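Local coordinates for protein superoxide dismutase (Porphyromonas gingivalis, PDB 1UES) that converts superoxide radicals into oxygen and hydrogen peroxide, using a manganese or iron ion held in each subunit of a homodimer, at residues Q70-N73 against H74-F78; K30-K33 against T34-N38; A51-N54 against T55-K59; S180-W184 against D185-S189; L8-A11 against V12-A16. The protein carries 1 engineered substitution. All blocks are in the same frame, centred on the assembly; numbering follows the deposited sequence.

Contact 1 of 5, residues Q70-N73 against H74-F78; sequences QTLN and HNLYF. With MN (manganese (II) ion), chain E.
Gln70 and His74 stand one turn apart on helix 62-79, and between them lies the tightest part of the contact. Gln70 O accepts two hydrogen bonds from His74: the backbone N reaches it at 3.0 Å, and ring atom ND1 reaches it at only 2.6 Å from the opposite face of the carbonyl plane. The oxygen lies just 7° out of the imidazole plane, and this grip on ND1 fixes the rotation of the ring and presents NE2 of His74 to the manganese ion, 2.2 Å away. Here the helix contributes to the metal site of the iron/manganese superoxide dismutases, which His27, Asp157, His161 and a bound water complete. Gln70 belongs to the second shell. A bend in its chain (chi2 -57°) brings Gln70 NE2 to 3.5 Å from His74 CE1, the amide and ring planes being 78° apart. Glutamine suits the place because its amide carries both donor and acceptor: Gln70 NE2 donates to the metal-bound water over 3.1 Å and is also bonded to Tyr35 OH, while Gln70 OE1 takes Trp123 NE1. The far side of the helix is looser. There Leu72 CD1 touches Leu76 CD1 at 3.9 Å, and Thr71 CG2 lies alongside Asn75 ND2 at 3.7 Å; Asn75 and Leu76 are partly exposed, whereas Thr71 and Leu72 are buried.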
# COMPACT_ATOMS: atom_id res chain seq x y z
N GLN A 70 5.12 -11.97 -3.04
CA GLN A 70 3.67 -11.84 -2.82
C GLN A 70 2.98 -13.19 -2.95
O GLN A 70 2.07 -13.48 -2.16
CB GLN A 70 3.07 -10.82 -3.80
CG GLN A 70 3.32 -9.35 -3.40
CD GLN A 70 2.80 -9.00 -1.99
OE1 GLN A 70 3.42 -9.35 -0.98
NE2 GLN A 70 1.67 -8.32 -1.92
N THR A 71 3.40 -14.02 -3.91
CA THR A 71 2.77 -15.32 -4.05
C THR A 71 3.02 -16.14 -2.80
O THR A 71 2.10 -16.68 -2.21
CB THR A 71 3.28 -16.07 -5.29
OG1 THR A 71 2.94 -15.31 -6.44
CG2 THR A 71 2.61 -17.41 -5.44
N LEU A 72 4.26 -16.20 -2.35
CA LEU A 72 4.54 -16.97 -1.16
C LEU A 72 3.83 -16.44 0.09
O LEU A 72 3.27 -17.20 0.87
CB LEU A 72 6.05 -17.01 -0.92
CG LEU A 72 6.41 -17.72 0.38
CD1 LEU A 72 5.98 -19.17 0.32
CD2 LEU A 72 7.92 -17.59 0.65
N ASN A 73 3.84 -15.12 0.26
CA ASN A 73 3.21 -14.52 1.41
C ASN A 73 1.72 -14.89 1.43
O ASN A 73 1.18 -15.27 2.46
CB ASN A 73 3.34 -12.97 1.39
CG ASN A 73 4.69 -12.49 1.93
OD1 ASN A 73 5.19 -13.03 2.90
ND2 ASN A 73 5.26 -11.46 1.30
N HIS A 74 1.05 -14.77 0.29
CA HIS A 74 -0.38 -15.07 0.27
C HIS A 74 -0.65 -16.53 0.47
O HIS A 74 -1.64 -16.89 1.09
CB HIS A 74 -1.02 -14.57 -1.02
CG HIS A 74 -1.13 -13.08 -1.07
ND1 HIS A 74 -0.12 -12.28 -1.54
CD2 HIS A 74 -2.11 -12.25 -0.65
CE1 HIS A 74 -0.46 -11.01 -1.42
NE2 HIS A 74 -1.67 -10.96 -0.88
N ASN A 75 0.20 -17.39 -0.09
CA ASN A 75 -0.00 -18.82 0.08
C ASN A 75 0.00 -19.21 1.54
O ASN A 75 -0.86 -19.96 1.97
CB ASN A 75 1.03 -19.62 -0.71
CG ASN A 75 0.79 -19.56 -2.22
OD1 ASN A 75 -0.23 -19.04 -2.66
ND2 ASN A 75 1.73 -20.10 -3.00
N LEU A 76 0.95 -18.69 2.31
CA LEU A 76 1.01 -18.96 3.74
C LEU A 76 -0.13 -18.26 4.48
O LEU A 76 -0.73 -18.79 5.42
CB LEU A 76 2.35 -18.48 4.28
CG LEU A 76 3.54 -19.28 3.70
CD1 LEU A 76 4.83 -18.57 4.00
CD2 LEU A 76 3.55 -20.71 4.29
N TYR A 77 -0.44 -17.04 4.08
CA TYR A 77 -1.48 -16.28 4.73
C TYR A 77 -2.85 -16.98 4.62
O TYR A 77 -3.50 -17.27 5.63
CB TYR A 77 -1.50 -14.87 4.10
CG TYR A 77 -2.67 -13.99 4.48
CD1 TYR A 77 -2.63 -13.22 5.64
CD2 TYR A 77 -3.75 -13.83 3.60
CE1 TYR A 77 -3.65 -12.30 5.92
CE2 TYR A 77 -4.77 -12.90 3.87
CZ TYR A 77 -4.70 -12.13 5.04
OH TYR A 77 -5.61 -11.12 5.25
N PHE A 78 -3.27 -17.32 3.42
CA PHE A 78 -4.59 -17.93 3.33
C PHE A 78 -4.63 -19.30 3.97
O PHE A 78 -5.64 -19.69 4.52
CB PHE A 78 -5.06 -18.04 1.89
CG PHE A 78 -5.41 -16.71 1.28
CD1 PHE A 78 -4.68 -16.23 0.20
CD2 PHE A 78 -6.45 -15.94 1.81
CE1 PHE A 78 -4.97 -15.01 -0.35
CE2 PHE A 78 -6.74 -14.68 1.24
CZ PHE A 78 -5.99 -14.24 0.18
MN MN E . -2.57 -9.22 0.11
O HOH W 1 -0.53 -8.30 0.22

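Contact 2 of 5, residues K30-K33 against T34-N38; sequences KHLK and TYVDN
Helix 21-42, the first long helix of the alpha-hairpin domain, holds Lys30 and Thr34 one turn apart on its outer side and His31 and Tyr35 on the side near the metal. Lys30 O accepts two hydrogen bonds, from Thr34 N over 2.9 Å and from Lys33 NZ over 3.0 Å, the latter in the carbonyl plane and on a lone pair. Three bends in the Lys33 chain, beginning at chi2 (-133°), curl NZ back against its own helix. The hydroxyl oxygen OG1 of Thr34 lies 2.9 Å from the same Lys30 O, although its proton has another acceptor within reach; threonine suits this place because OG1 stands beside the backbone N, on the side of the N-H that already points to Lys30 O. Around Lys30 to Leu32 the helix has a wider, pi-type turn. As in other iron/manganese superoxide dismutases, the histidine and tyrosine of this helix stand close to the metal site. Tyr35 CD2 passes 3.1 Å from His31 O, the ring lying obliquely to it. CG of Tyr35 is anti to its carbonyl carbon (chi1 -74°), which carries the buried phenol toward Gln70, to which OH is hydrogen-bonded. His31 stacks on His161 and bonds through NE2 to Tyr164 of the second subunit, bringing the dimer partner up to the active site. Leu32 CD1 and Val36 CG2 meet at 4.0 Å on the apolar side, whereas Asp37 OD2 touches Lys33 CG at 3.7 Å, its carboxylate not in contact with the ammonium.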
# COMPACT_ATOMS: atom_id res chain seq x y z
N LYS A 30 -8.47 -12.26 -7.29
CA LYS A 30 -7.93 -11.28 -8.23
C LYS A 30 -6.49 -10.89 -7.94
O LYS A 30 -5.63 -10.99 -8.82
CB LYS A 30 -8.82 -10.04 -8.25
CG LYS A 30 -10.24 -10.36 -8.74
CD LYS A 30 -10.18 -10.83 -10.19
CE LYS A 30 -11.58 -10.89 -10.84
NZ LYS A 30 -12.03 -12.31 -10.95
N HIS A 31 -6.20 -10.42 -6.72
CA HIS A 31 -4.82 -10.04 -6.40
C HIS A 31 -3.85 -11.18 -6.50
O HIS A 31 -2.79 -11.05 -7.15
CB HIS A 31 -4.73 -9.47 -4.99
CG HIS A 31 -5.34 -8.12 -4.84
ND1 HIS A 31 -4.63 -6.96 -5.00
CD2 HIS A 31 -6.60 -7.75 -4.53
CE1 HIS A 31 -5.42 -5.93 -4.79
NE2 HIS A 31 -6.63 -6.38 -4.51
N LEU A 32 -4.14 -12.28 -5.82
CA LEU A 32 -3.21 -13.41 -5.88
C LEU A 32 -3.10 -13.97 -7.29
O LEU A 32 -2.02 -14.31 -7.75
CB LEU A 32 -3.59 -14.48 -4.87
CG LEU A 32 -2.67 -15.70 -4.75
CD1 LEU A 32 -1.19 -15.27 -4.56
CD2 LEU A 32 -3.10 -16.52 -3.54
N LYS A 33 -4.22 -14.08 -8.00
CA LYS A 33 -4.16 -14.54 -9.37
C LYS A 33 -3.21 -13.64 -10.19
O LYS A 33 -2.40 -14.12 -11.00
CB LYS A 33 -5.57 -14.52 -9.96
CG LYS A 33 -5.64 -14.90 -11.44
CD LYS A 33 -6.51 -13.90 -12.23
CE LYS A 33 -5.90 -12.49 -12.32
NZ LYS A 33 -6.64 -11.40 -11.61
N THR A 34 -3.28 -12.32 -10.00
CA THR A 34 -2.42 -11.41 -10.73
C THR A 34 -0.94 -11.63 -10.39
O THR A 34 -0.07 -11.60 -11.28
CB THR A 34 -2.81 -9.94 -10.44
OG1 THR A 34 -4.12 -9.70 -10.98
CG2 THR A 34 -1.85 -8.99 -11.07
N TYR A 35 -0.65 -11.87 -9.10
CA TYR A 35 0.73 -12.11 -8.68
C TYR A 35 1.28 -13.36 -9.34
O TYR A 35 2.44 -13.38 -9.78
CB TYR A 35 0.81 -12.29 -7.15
CG TYR A 35 0.65 -11.00 -6.41
CD1 TYR A 35 1.39 -9.87 -6.77
CD2 TYR A 35 -0.25 -10.88 -5.35
CE1 TYR A 35 1.25 -8.65 -6.10
CE2 TYR A 35 -0.40 -9.66 -4.67
CZ TYR A 35 0.35 -8.57 -5.05
OH TYR A 35 0.26 -7.37 -4.39
N VAL A 36 0.46 -14.42 -9.34
CA VAL A 36 0.84 -15.70 -9.93
C VAL A 36 1.06 -15.56 -11.44
O VAL A 36 2.08 -16.03 -11.99
CB VAL A 36 -0.24 -16.78 -9.65
CG1 VAL A 36 0.09 -18.08 -10.38
CG2 VAL A 36 -0.34 -17.02 -8.11
N ASP A 37 0.12 -14.87 -12.11
CA ASP A 37 0.24 -14.67 -13.56
C ASP A 37 1.49 -13.85 -13.92
O ASP A 37 2.25 -14.20 -14.86
CB ASP A 37 -1.01 -13.98 -14.10
CG ASP A 37 -2.23 -14.88 -14.09
OD1 ASP A 37 -2.10 -16.12 -13.87
OD2 ASP A 37 -3.35 -14.34 -14.30
N ASN A 38 1.73 -12.77 -13.18
CA ASN A 38 2.89 -11.94 -13.46
C ASN A 38 4.16 -12.72 -13.17
O ASN A 38 5.14 -12.62 -13.90
CB ASN A 38 2.88 -10.68 -12.59
CG ASN A 38 1.81 -9.68 -13.01
OD1 ASN A 38 1.19 -9.80 -14.09
ND2 ASN A 38 1.58 -8.66 -12.16

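Contact 3 of 5, residues A51-N54 against T55-K59; sequences ADLN and TIVQK
Ile56 reaches back to Ala51 across the start of helix 53-59, and its side chain can be traced outward from the backbone. Ile56 CB rests 3.6 Å from Leu53 O. Ile56 CG1, set anti to the carbonyl carbon (chi1 -57°), passes 3.5 Å from Asp52 O and meets Ala51 CB at 3.8 Å. At the tip, Ile56 CD1 lies 3.9 Å from Ala51 O and equally near Asp52 O. The branched chain fits a buried place beside the small Ala51, while beyond these two segments it packs on Ile64 and Ala68 of helix 62-79 and on Phe48.

On the outer side, Asp52 occupies the N-cap position. Its CG is set between backbone N and carbonyl carbon (chi1 55°), which swings the carboxylate forward to the Thr55 hydroxyl. Thr55 OG1 donates to Asp52 OD2, but the modelled separation of 2.4 Å is very short and its exact value doubtful. The two side chains cross at about a right angle, and the methyl CG2 of Thr55 turns to Ala51 CB at 4.1 Å, so threonine serves a polar and an apolar neighbour at once. The first helical bonds follow, with Ile56 N to Asp52 O at 3.1 Å and Val57 N to Leu53 O at 3.0 Å. Leu53 faces Thr71 and Asn75 of helix 62-79.

An acidic residue at the N-cap places negative charge where the helix dipole is positive, an arrangement that would be expected to stabilise the helix start, while the apolar Ile56 and Leu53 anchor the same short helix to its neighbour.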
# COMPACT_ATOMS: atom_id res chain seq x y z
N ALA A 51 12.65 -23.14 -11.23
CA ALA A 51 12.84 -23.07 -9.79
C ALA A 51 11.54 -23.15 -8.99
O ALA A 51 10.47 -22.77 -9.48
CB ALA A 51 13.56 -21.76 -9.44
N ASP A 52 11.64 -23.66 -7.77
CA ASP A 52 10.45 -23.72 -6.92
C ASP A 52 10.26 -22.33 -6.34
O ASP A 52 11.19 -21.51 -6.26
CB ASP A 52 10.63 -24.75 -5.80
CG ASP A 52 11.87 -24.49 -4.99
OD1 ASP A 52 11.81 -24.52 -3.74
OD2 ASP A 52 12.92 -24.25 -5.60
N LEU A 53 9.04 -22.04 -5.91
CA LEU A 53 8.75 -20.72 -5.39
C LEU A 53 9.70 -20.28 -4.29
O LEU A 53 10.20 -19.17 -4.29
CB LEU A 53 7.30 -20.68 -4.91
CG LEU A 53 6.77 -19.32 -4.44
CD1 LEU A 53 6.93 -18.28 -5.53
CD2 LEU A 53 5.28 -19.50 -4.05
N ASN A 54 9.95 -21.16 -3.34
CA ASN A 54 10.85 -20.82 -2.26
C ASN A 54 12.23 -20.36 -2.74
O ASN A 54 12.82 -19.42 -2.19
CB ASN A 54 10.99 -22.03 -1.36
CG ASN A 54 10.98 -21.66 0.08
OD1 ASN A 54 11.99 -21.81 0.76
ND2 ASN A 54 9.85 -21.18 0.56
N THR A 55 12.76 -21.02 -3.76
CA THR A 55 14.07 -20.66 -4.31
C THR A 55 14.00 -19.27 -4.93
O THR A 55 14.88 -18.44 -4.77
CB THR A 55 14.52 -21.68 -5.38
OG1 THR A 55 14.73 -22.95 -4.76
CG2 THR A 55 15.80 -21.24 -6.08
N ILE A 56 12.92 -19.00 -5.66
CA ILE A 56 12.81 -17.69 -6.27
C ILE A 56 12.73 -16.58 -5.22
O ILE A 56 13.30 -15.51 -5.41
CB ILE A 56 11.58 -17.61 -7.20
CG1 ILE A 56 11.67 -18.70 -8.27
CG2 ILE A 56 11.50 -16.24 -7.84
CD1 ILE A 56 10.36 -18.89 -9.06
N VAL A 57 12.02 -16.82 -4.12
CA VAL A 57 11.92 -15.79 -3.10
C VAL A 57 13.26 -15.57 -2.39
O VAL A 57 13.57 -14.46 -2.00
CB VAL A 57 10.82 -16.12 -2.04
CG1 VAL A 57 10.78 -15.00 -0.97
CG2 VAL A 57 9.44 -16.24 -2.71
N GLN A 58 14.03 -16.63 -2.22
CA GLN A 58 15.34 -16.51 -1.56
C GLN A 58 16.40 -15.84 -2.42
O GLN A 58 17.33 -15.21 -1.90
CB GLN A 58 15.91 -17.87 -1.16
CG GLN A 58 14.98 -18.81 -0.47
CD GLN A 58 15.60 -20.17 -0.23
OE1 GLN A 58 15.60 -20.67 0.89
NE2 GLN A 58 16.12 -20.78 -1.30
N LYS A 59 16.26 -15.93 -3.74
CA LYS A 59 17.30 -15.40 -4.63
C LYS A 59 16.97 -14.25 -5.58
O LYS A 59 17.87 -13.50 -5.97
CB LYS A 59 17.87 -16.53 -5.50
CG LYS A 59 18.10 -17.88 -4.82
CD LYS A 59 18.32 -18.97 -5.89
CE LYS A 59 19.62 -19.71 -5.70
NZ LYS A 59 19.39 -21.09 -5.17

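Contact 4 of 5, residues S180-W184 against D185-S189; sequences SIVDW and DIVES
Asp183 O receives two backbone donors at the start of helix 184-190: Val187 N at 3.3 Å, nearly straight, and Ile186 N at 3.1 Å, a weak bond. Asp183 is the N-cap, and its carboxylate supplies the capping bond. Asp183 CG points away from its own N (chi1 -177°), which brings OD2 to Asp185 N at 2.9 Å, met on the anti side and 30° out of the carboxylate plane. Aspartate suits the position because its short chain can reach forward to this amide, which lacks a backbone acceptor in the helix. Ile186 CD1 crosses the carboxylate at about a right angle, 3.2 Å from Asp183 OD1. Asp185 OD2 comes within 3.5 Å of Asp183 OD2, a like-charge approach that the long, weak ion pairs to Lys85 and Lys90 may ease.

The apolar side is built on the Trp184 indole. Val182 CG1 lies over one of its faces, offset toward the rim, and also touches Val187 CG2 at 4.0 Å; Val187 CG1 meets Trp184 CZ3 obliquely at 3.8 Å. Broad indole and compact valines interlock. Leu153 and Leu154 of strand 151-157 pack against them, Leu93 approaches from helix 91-101, and the Phe104 ring meets the indole near perpendicular.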
# COMPACT_ATOMS: atom_id res chain seq x y z
N SER A 180 -8.91 -14.29 15.80
CA SER A 180 -10.05 -15.18 15.88
C SER A 180 -10.10 -16.23 14.77
O SER A 180 -10.81 -17.22 14.90
CB SER A 180 -11.35 -14.38 15.91
OG SER A 180 -11.68 -13.83 14.63
N ILE A 181 -9.36 -16.03 13.67
CA ILE A 181 -9.37 -17.04 12.60
C ILE A 181 -8.05 -17.78 12.41
O ILE A 181 -7.91 -18.59 11.49
CB ILE A 181 -9.77 -16.45 11.23
CG1 ILE A 181 -8.93 -15.21 10.91
CG2 ILE A 181 -11.28 -16.14 11.23
CD1 ILE A 181 -9.17 -14.68 9.52
N VAL A 182 -7.08 -17.50 13.27
CA VAL A 182 -5.81 -18.20 13.15
C VAL A 182 -5.97 -19.65 13.61
O VAL A 182 -6.51 -19.91 14.69
CB VAL A 182 -4.73 -17.50 14.04
CG1 VAL A 182 -3.46 -18.35 14.12
CG2 VAL A 182 -4.42 -16.13 13.46
N ASP A 183 -5.52 -20.58 12.79
CA ASP A 183 -5.56 -21.99 13.18
C ASP A 183 -4.17 -22.28 13.74
O ASP A 183 -3.22 -22.46 12.98
CB ASP A 183 -5.84 -22.88 11.98
CG ASP A 183 -5.96 -24.34 12.36
OD1 ASP A 183 -6.55 -25.12 11.59
OD2 ASP A 183 -5.46 -24.70 13.45
N TRP A 184 -4.04 -22.29 15.06
CA TRP A 184 -2.73 -22.53 15.64
C TRP A 184 -2.14 -23.90 15.34
O TRP A 184 -0.92 -24.07 15.43
CB TRP A 184 -2.75 -22.25 17.14
CG TRP A 184 -2.81 -20.75 17.39
CD1 TRP A 184 -3.93 -20.03 17.72
CD2 TRP A 184 -1.75 -19.81 17.22
NE1 TRP A 184 -3.63 -18.69 17.75
CE2 TRP A 184 -2.30 -18.52 17.45
CE3 TRP A 184 -0.39 -19.92 16.90
CZ2 TRP A 184 -1.53 -17.35 17.37
CZ3 TRP A 184 0.38 -18.74 16.80
CH2 TRP A 184 -0.20 -17.47 17.04
N ASP A 185 -2.98 -24.86 14.97
CA ASP A 185 -2.47 -26.19 14.63
C ASP A 185 -1.63 -26.09 13.37
O ASP A 185 -0.62 -26.79 13.24
CB ASP A 185 -3.62 -27.16 14.41
CG ASP A 185 -4.38 -27.44 15.68
OD1 ASP A 185 -3.72 -27.62 16.73
OD2 ASP A 185 -5.64 -27.46 15.64
N ILE A 186 -2.03 -25.22 12.45
CA ILE A 186 -1.29 -25.04 11.23
C ILE A 186 -0.01 -24.24 11.50
O ILE A 186 1.06 -24.59 11.04
CB ILE A 186 -2.15 -24.35 10.15
CG1 ILE A 186 -3.33 -25.27 9.83
CG2 ILE A 186 -1.32 -24.00 8.91
CD1 ILE A 186 -4.51 -24.60 9.19
N VAL A 187 -0.12 -23.16 12.27
CA VAL A 187 1.07 -22.37 12.55
C VAL A 187 2.08 -23.24 13.29
O VAL A 187 3.27 -23.24 12.96
CB VAL A 187 0.74 -21.13 13.41
CG1 VAL A 187 2.01 -20.34 13.72
CG2 VAL A 187 -0.28 -20.26 12.69
N GLU A 188 1.61 -24.00 14.28
CA GLU A 188 2.51 -24.85 15.05
C GLU A 188 3.24 -25.83 14.15
O GLU A 188 4.42 -26.11 14.35
CB GLU A 188 1.73 -25.62 16.11
CG GLU A 188 1.13 -24.73 17.19
CD GLU A 188 -0.05 -25.39 17.87
OE1 GLU A 188 -0.28 -26.61 17.63
OE2 GLU A 188 -0.74 -24.70 18.66
N SER A 189 2.54 -26.34 13.14
CA SER A 189 3.16 -27.28 12.21
C SER A 189 4.33 -26.67 11.44
O SER A 189 5.22 -27.38 11.01
CB SER A 189 2.13 -27.80 11.21
OG SER A 189 2.02 -26.90 10.12

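Contact 5 of 5, residues L8-A11 against V12-A16; sequences LPYA and VDALA
Tyr10 offers its phenol ring to Leu15 on one face and to Leu8 on the other. On the first side the leucine crosses the tyrosine at about a right angle, with CD2 over the face and CD1 of Leu15 3.7 Å from Tyr10 CZ. Leu15 CD1 continues to the hydroxyl end, 3.6 Å from Tyr10 OH, and Leu15 CG stands 3.9 Å from Tyr10 CE1. Against the opposite face lies Leu8 CB, offset toward the rim. Ala14 CB approaches obliquely on the Leu15 side, its closest partner in the tyrosine being Tyr10 CB, at 3.8 Å. Tyr10 CG lies between backbone N and carbonyl carbon (chi1 42°), the crowded position, and this directs the ring between the two leucines.

The chain that brings these groups together is a loop before helix 21-42 with two overlapping type I beta turns, Ala11 to Ala14 and Asp13 to Ala16. In the first, Ala14 N donates to Ala11 O at 3.0 Å, the donor standing well above the carbonyl plane; the bond that closes the second is weak. Small alanines suit both ends of the first, since Ala11 CB and Ala14 CB come within 4.4 Å of each other. Val12 CG1 only grazes Leu8 CD1, also at 4.4 Å, and with Asp13 it touches Lys21 on the more exposed side.

Tyrosine joins two kinds of interaction here: its two faces meet aliphatic carbon of Leu8 and Leu15, while its OH is hydrogen-bonded to Phe78 O at the end of helix 62-79. The loop is therefore fastened by a polar anchor as well as by apolar contact.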
# COMPACT_ATOMS: atom_id res chain seq x y z
N LEU A 8 -8.33 -22.78 -1.95
CA LEU A 8 -8.49 -22.52 -0.51
C LEU A 8 -8.96 -23.77 0.21
O LEU A 8 -9.76 -24.53 -0.33
CB LEU A 8 -9.47 -21.39 -0.29
CG LEU A 8 -9.00 -20.05 -0.84
CD1 LEU A 8 -10.16 -19.09 -0.74
CD2 LEU A 8 -7.78 -19.54 -0.06
N PRO A 9 -8.48 -23.99 1.45
CA PRO A 9 -8.84 -25.15 2.27
C PRO A 9 -10.17 -25.01 3.00
O PRO A 9 -10.51 -25.85 3.84
CB PRO A 9 -7.67 -25.29 3.24
CG PRO A 9 -6.99 -23.98 3.26
CD PRO A 9 -7.51 -23.12 2.14
N TYR A 10 -10.91 -23.95 2.67
CA TYR A 10 -12.21 -23.65 3.27
C TYR A 10 -13.09 -22.91 2.26
O TYR A 10 -12.61 -22.44 1.23
CB TYR A 10 -12.00 -22.79 4.52
CG TYR A 10 -10.98 -21.70 4.34
CD1 TYR A 10 -11.30 -20.52 3.65
CD2 TYR A 10 -9.69 -21.85 4.83
CE1 TYR A 10 -10.36 -19.53 3.44
CE2 TYR A 10 -8.73 -20.87 4.64
CZ TYR A 10 -9.07 -19.71 3.94
OH TYR A 10 -8.10 -18.79 3.64
N ALA A 11 -14.38 -22.81 2.57
CA ALA A 11 -15.35 -22.13 1.71
C ALA A 11 -14.99 -20.65 1.68
O ALA A 11 -14.44 -20.14 2.67
CB ALA A 11 -16.74 -22.33 2.29
N VAL A 12 -15.30 -19.96 0.58
CA VAL A 12 -14.94 -18.54 0.48
C VAL A 12 -15.57 -17.62 1.51
O VAL A 12 -15.10 -16.48 1.67
CB VAL A 12 -15.20 -17.96 -0.91
CG1 VAL A 12 -14.39 -18.72 -1.94
CG2 VAL A 12 -16.69 -18.00 -1.24
N ASP A 13 -16.62 -18.07 2.20
CA ASP A 13 -17.24 -17.22 3.21
C ASP A 13 -16.90 -17.70 4.61
O ASP A 13 -17.43 -17.19 5.60
CB ASP A 13 -18.77 -17.20 3.01
CG ASP A 13 -19.42 -18.57 3.25
OD1 ASP A 13 -18.71 -19.60 3.25
OD2 ASP A 13 -20.67 -18.63 3.47
N ALA A 14 -16.00 -18.68 4.71
CA ALA A 14 -15.64 -19.25 6.01
C ALA A 14 -14.95 -18.32 7.02
O ALA A 14 -15.03 -18.57 8.21
CB ALA A 14 -14.78 -20.51 5.79
N LEU A 15 -14.28 -17.27 6.54
CA LEU A 15 -13.59 -16.33 7.43
C LEU A 15 -14.35 -15.03 7.70
O LEU A 15 -13.85 -14.15 8.40
CB LEU A 15 -12.18 -15.99 6.90
CG LEU A 15 -11.38 -17.22 6.44
CD1 LEU A 15 -10.05 -16.76 5.87
CD2 LEU A 15 -11.12 -18.18 7.60
N ALA A 16 -15.58 -14.94 7.18
CA ALA A 16 -16.40 -13.75 7.38
C ALA A 16 -16.73 -13.74 8.88
O ALA A 16 -17.02 -14.79 9.46
CB ALA A 16 -17.69 -13.82 6.55

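From the N terminus, the contacts follow in series as 5, 2, 3, 1 and 4; none nests in or crosses another, and each is local, closing turns between residues three to five apart. Contact 5 shapes the loop leading to helix 21-42, the helix of contact 2, and contact 3 starts the short helix 53-59. All three lie in the alpha-hairpin domain around contact 1 on helix 62-79: each touches it, though not one another. Contact 4 belongs to the C-terminal domain, opening its last helix, and reaches the N-terminal part where Ile181 packs on Leu15 of contact 5. Contact 1 therefore forms the hub, with the metal ion at its side.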